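Local coordinates for photosystem II assembly protein Ycf48 (Thermosynechococcus elongatus, PDB 5OJ5) that assists early assembly of photosystem II and replacement of photodamaged D1, binding the C-terminal extension of the D1 precursor, at residues Asn45-Ile50 with Ile334-Val339; Ser313-Ile318 with Gly326-Gln331. All coordinates share one frame; numbering follows the deposited sequence.

How the interactions relate
Running from the N terminus, the chain first lays down Asn-45-Ile-50, whose partner Ile-334-Val-339 comes only near the C terminus; interaction 1 thus closes a loop of 283 residues that takes in nearly the whole propeller. Interaction 2 lies within that loop and closes a short one, the hairpin of strands 317-320 and 325-329. The two centres are about 9 Å apart in one antiparallel sheet, ordered 317-320, 325-329, 334-338, 47-51. Strands 325-329 and 334-338 join them, with probable hydrogen bonds from Leu-336 N to Ile-328 O and from Tyr-338 N to Gly-326 O, both 2.9 Å. Three C-terminal strands and one N-terminal strand therefore complete a single blade.

Interaction 1. Residues Asn45-Ile50 with Ile334-Val339; sequences NPWEAI and ILLRYV
Trp-47 and Tyr-338 form the apolar centre, an edge-to-face pair in which the tyrosine presents its edge to the indole face: the ring centroids are 5.3 Å apart and the planes meet at 82°. Tyr-338 CB also lies over the indole face, making a CH-pi contact 4.1 Å from the centroid of the six-membered ring. With Tyr-338 CG anti to the backbone N (chi1 -173°), CE1 of its ring meets Pro-46 CB at 3.4 Å. On the same face of the sheet, Leu-336 CB packs against Trp-47 CE3 and Leu-336 CD2 against Ala-49 CB.

The backbones are antiparallel, as paired bonds show: Glu-48 exchanges N-H and C=O with Arg-337, and Ile-50 does so with Leu-335. Val-339 N adds a bond of 2.7 Å to Pro-46 O.

On the other face of the sheet, Ile-50 CD1 touches Arg-337 CB, leading to the polar edge. There Glu-48 and Arg-337 run side by side, and OE1 of Glu-48 receives NE of Arg-337 at 2.7 Å in a salt bridge, with a weak second bond from NH2. OE1 lies close to the guanidinium plane but is approached from above the carboxylate plane; the two groups are turned 80° apart. Val-339 CG2 covers part of one guanidinium face.

Strand 47-51 is the outer strand of this four-stranded blade, and its pairing with 334-338 is the molecular clasp, or Velcro closure, of the beta-propeller. Trp-47 reaches Ile-328 of strand 325-329 and, in the adjoining blade, Leu-292 of strand 292-295 and Trp-284 of strand 283-287.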
# COMPACT_ATOMS: atom_id res chain seq x y z
N ASN A 45 -14.22 17.52 5.12
CA ASN A 45 -12.96 16.83 5.30
C ASN A 45 -13.18 15.66 6.25
O ASN A 45 -13.36 15.88 7.46
CB ASN A 45 -11.93 17.76 5.91
CG ASN A 45 -10.71 16.96 6.37
OD1 ASN A 45 -10.31 15.97 5.71
ND2 ASN A 45 -10.18 17.29 7.53
N PRO A 46 -13.13 14.40 5.78
CA PRO A 46 -13.36 13.25 6.65
C PRO A 46 -12.10 12.80 7.36
O PRO A 46 -12.14 11.86 8.15
CB PRO A 46 -13.83 12.18 5.66
CG PRO A 46 -13.09 12.51 4.39
CD PRO A 46 -13.01 14.01 4.36
N TRP A 47 -10.96 13.42 7.13
CA TRP A 47 -9.70 12.88 7.61
C TRP A 47 -9.26 13.59 8.87
O TRP A 47 -9.06 14.81 8.88
CB TRP A 47 -8.64 13.00 6.52
CG TRP A 47 -8.95 12.16 5.32
CD1 TRP A 47 -9.44 12.59 4.12
CD2 TRP A 47 -8.81 10.75 5.20
NE1 TRP A 47 -9.60 11.54 3.26
CE2 TRP A 47 -9.23 10.39 3.89
CE3 TRP A 47 -8.34 9.74 6.06
CZ2 TRP A 47 -9.18 9.07 3.42
CZ3 TRP A 47 -8.29 8.43 5.59
CH2 TRP A 47 -8.71 8.11 4.28
N GLU A 48 -9.07 12.84 9.93
CA GLU A 48 -8.54 13.39 11.17
C GLU A 48 -7.07 13.01 11.32
O GLU A 48 -6.70 11.85 11.18
CB GLU A 48 -9.36 12.89 12.34
CG GLU A 48 -9.28 11.47 12.76
CD GLU A 48 -9.79 11.28 14.19
OE1 GLU A 48 -9.40 10.26 14.82
OE2 GLU A 48 -10.56 12.14 14.70
N ALA A 49 -6.22 13.97 11.62
CA ALA A 49 -4.80 13.72 11.78
C ALA A 49 -4.52 13.18 13.18
O ALA A 49 -5.03 13.69 14.17
CB ALA A 49 -3.98 14.99 11.56
N ILE A 50 -3.74 12.12 13.24
CA ILE A 50 -3.29 11.46 14.46
C ILE A 50 -1.77 11.47 14.43
O ILE A 50 -1.14 11.18 13.41
CB ILE A 50 -3.82 10.00 14.52
CG1 ILE A 50 -5.35 9.99 14.68
CG2 ILE A 50 -3.13 9.21 15.66
CD1 ILE A 50 -5.98 8.63 14.53
N ILE A 334 2.85 10.31 11.40
CA ILE A 334 1.57 10.93 11.11
C ILE A 334 0.68 9.93 10.38
O ILE A 334 1.11 9.24 9.44
CB ILE A 334 1.77 12.18 10.26
CG1 ILE A 334 2.51 13.25 11.10
CG2 ILE A 334 0.42 12.69 9.69
CD1 ILE A 334 2.98 14.43 10.32
N LEU A 335 -0.57 9.84 10.85
CA LEU A 335 -1.63 9.07 10.27
C LEU A 335 -2.81 10.00 10.00
O LEU A 335 -3.08 10.85 10.82
CB LEU A 335 -1.93 8.05 11.39
CG LEU A 335 -2.83 6.90 11.02
CD1 LEU A 335 -2.26 6.10 9.86
CD2 LEU A 335 -2.98 6.00 12.25
N LEU A 336 -3.54 9.81 8.92
CA LEU A 336 -4.90 10.35 8.85
C LEU A 336 -5.87 9.21 8.99
O LEU A 336 -5.65 8.12 8.41
CB LEU A 336 -5.16 11.06 7.52
CG LEU A 336 -4.13 12.10 7.08
CD1 LEU A 336 -4.56 12.69 5.72
CD2 LEU A 336 -3.91 13.13 8.12
N ARG A 337 -6.97 9.43 9.71
CA ARG A 337 -8.00 8.42 9.94
C ARG A 337 -9.33 8.93 9.38
O ARG A 337 -9.72 10.08 9.61
CB ARG A 337 -8.16 8.14 11.44
CG ARG A 337 -9.21 7.08 11.74
CD ARG A 337 -9.22 6.75 13.23
NE ARG A 337 -9.97 7.76 13.96
CZ ARG A 337 -11.28 7.71 14.20
NH1 ARG A 337 -12.02 6.72 13.76
NH2 ARG A 337 -11.86 8.69 14.84
N TYR A 338 -10.02 8.07 8.64
CA TYR A 338 -11.29 8.43 8.00
C TYR A 338 -12.40 8.44 9.04
O TYR A 338 -12.58 7.46 9.77
CB TYR A 338 -11.63 7.41 6.90
CG TYR A 338 -12.82 7.82 6.10
CD1 TYR A 338 -12.67 8.62 4.99
CD2 TYR A 338 -14.11 7.43 6.47
CE1 TYR A 338 -13.77 9.05 4.25
CE2 TYR A 338 -15.22 7.86 5.72
CZ TYR A 338 -15.02 8.66 4.63
OH TYR A 338 -16.11 9.10 3.91
N VAL A 339 -13.16 9.52 9.09
CA VAL A 339 -14.28 9.70 10.02
C VAL A 339 -15.53 10.04 9.19
O VAL A 339 -15.60 11.12 8.58
CB VAL A 339 -13.99 10.80 11.04
CG1 VAL A 339 -15.19 10.97 11.96
CG2 VAL A 339 -12.73 10.46 11.84

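Interaction 2. Residues Ser313-Ile318 with Gly326-Gln331; sequences SNFYKI and GFILGQ
Gly-330 CA lies at the edge of the Phe-315 ring, near its plane, while the carbonyl O of Ser-313 stands over the centre of one ring face. Ile-328 CG2 approaches the same side chain obliquely, 3.7 Å from Phe-315 CB. The amides of Asn-314 and Gln-331 are only 6° from parallel.

Residues 313-316 and 330-331 lie at the open end of the antiparallel hairpin of strands 317-320 and 325-329, the inner pair of a propeller blade, where side-chain bonds join the backbone ones. Both backbone polar groups of Leu-329 are used by 313-318: its N bonds Lys-317 O, and its O receives Tyr-316 N at 2.9 Å, nearly along the C=O axis. Beyond it, Ser-313 OG accepts Gln-331 N at 2.7 Å and donates to Asn-314 O. The extended Gln-331 side chain brings OE1 to Asn-314 N, also 2.7 Å away, in an almost straight bond (174° at the hydrogen).

Asn-314 OD1 is held by Ala-289 N of the adjoining blade and, in the Tyr-316 conformer given, Asn-314 ND2 donates to Tyr-316 OH. Ile-318 CG1 runs alongside Ile-328 CG1, 4.0 Å away.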
# COMPACT_ATOMS: atom_id res chain seq x y z
N SER A 313 3.42 16.87 5.85
CA SER A 313 3.75 15.50 5.50
C SER A 313 3.39 15.25 4.04
O SER A 313 2.39 15.76 3.52
CB SER A 313 2.95 14.55 6.40
OG SER A 313 3.33 13.20 6.21
N ASN A 314 4.21 14.40 3.40
CA ASN A 314 3.76 13.68 2.22
C ASN A 314 2.77 12.61 2.65
O ASN A 314 2.86 12.05 3.76
CB ASN A 314 4.94 13.01 1.53
CG ASN A 314 6.02 13.98 1.12
OD1 ASN A 314 5.75 15.13 0.78
ND2 ASN A 314 7.26 13.50 1.10
N PHE A 315 1.83 12.29 1.79
CA PHE A 315 0.84 11.26 2.07
C PHE A 315 1.10 10.11 1.09
O PHE A 315 0.84 10.22 -0.11
CB PHE A 315 -0.56 11.83 1.94
CG PHE A 315 -0.87 12.85 2.95
CD1 PHE A 315 -0.60 12.65 4.29
CD2 PHE A 315 -1.50 14.03 2.52
CE1 PHE A 315 -0.93 13.65 5.23
CE2 PHE A 315 -1.84 14.99 3.41
CZ PHE A 315 -1.55 14.81 4.76
N TYR A 316 1.70 9.04 1.60
CA TYR A 316 2.35 7.96 0.82
C TYR A 316 1.43 6.85 0.42
O TYR A 316 1.69 6.19 -0.59
CB TYR A 316 3.47 7.24 1.61
CG TYR A 316 4.64 8.14 1.83
CD1 TYR A 316 5.56 8.41 0.81
CD2 TYR A 316 4.77 8.82 3.03
CE1 TYR A 316 6.64 9.28 1.02
CE2 TYR A 316 5.80 9.68 3.24
CZ TYR A 316 6.73 9.91 2.24
OH TYR A 316 7.76 10.79 2.48
N LYS A 317 0.44 6.54 1.26
CA LYS A 317 -0.32 5.29 1.13
C LYS A 317 -1.71 5.55 1.65
O LYS A 317 -1.84 6.11 2.73
CB LYS A 317 0.35 4.17 1.96
CG LYS A 317 -0.07 2.75 1.57
CD LYS A 317 1.04 1.73 1.97
CE LYS A 317 0.60 0.30 1.83
NZ LYS A 317 0.10 -0.05 0.47
N ILE A 318 -2.72 5.11 0.91
CA ILE A 318 -4.11 5.16 1.34
C ILE A 318 -4.60 3.73 1.51
O ILE A 318 -4.52 2.95 0.56
CB ILE A 318 -4.99 5.87 0.29
CG1 ILE A 318 -4.47 7.27 -0.10
CG2 ILE A 318 -6.46 5.90 0.81
CD1 ILE A 318 -5.08 7.71 -1.43
N GLY A 326 -10.64 3.81 7.16
CA GLY A 326 -9.50 4.01 6.27
C GLY A 326 -8.46 4.89 6.89
O GLY A 326 -8.74 5.65 7.83
N PHE A 327 -7.26 4.79 6.36
CA PHE A 327 -6.10 5.46 6.90
C PHE A 327 -5.20 5.92 5.77
O PHE A 327 -5.10 5.28 4.72
CB PHE A 327 -5.30 4.53 7.83
CG PHE A 327 -6.07 4.15 9.02
CD1 PHE A 327 -6.01 4.87 10.17
CD2 PHE A 327 -6.92 3.03 8.93
CE1 PHE A 327 -6.82 4.47 11.25
CE2 PHE A 327 -7.70 2.65 9.97
CZ PHE A 327 -7.64 3.35 11.10
N ILE A 328 -4.53 7.02 6.01
CA ILE A 328 -3.48 7.49 5.11
C ILE A 328 -2.20 7.59 5.91
O ILE A 328 -2.17 8.15 7.01
CB ILE A 328 -3.85 8.84 4.49
CG1 ILE A 328 -5.08 8.63 3.61
CG2 ILE A 328 -2.69 9.40 3.70
CD1 ILE A 328 -5.64 9.87 2.97
N LEU A 329 -1.15 6.99 5.37
CA LEU A 329 0.18 6.99 6.00
C LEU A 329 0.97 8.23 5.57
O LEU A 329 1.17 8.47 4.37
CB LEU A 329 0.94 5.71 5.66
CG LEU A 329 0.21 4.39 5.87
CD1 LEU A 329 1.12 3.23 5.58
CD2 LEU A 329 -0.38 4.18 7.23
N GLY A 330 1.34 9.04 6.55
CA GLY A 330 2.22 10.17 6.37
C GLY A 330 3.63 9.86 6.80
O GLY A 330 4.00 8.70 6.99
N GLN A 331 4.41 10.89 7.06
CA GLN A 331 5.79 10.75 7.51
C GLN A 331 5.84 10.92 9.01
O GLN A 331 4.95 11.51 9.61
CB GLN A 331 6.66 11.84 6.88
CG GLN A 331 6.68 11.84 5.40
CD GLN A 331 7.33 13.06 4.84
OE1 GLN A 331 6.67 14.02 4.51
NE2 GLN A 331 8.66 13.04 4.76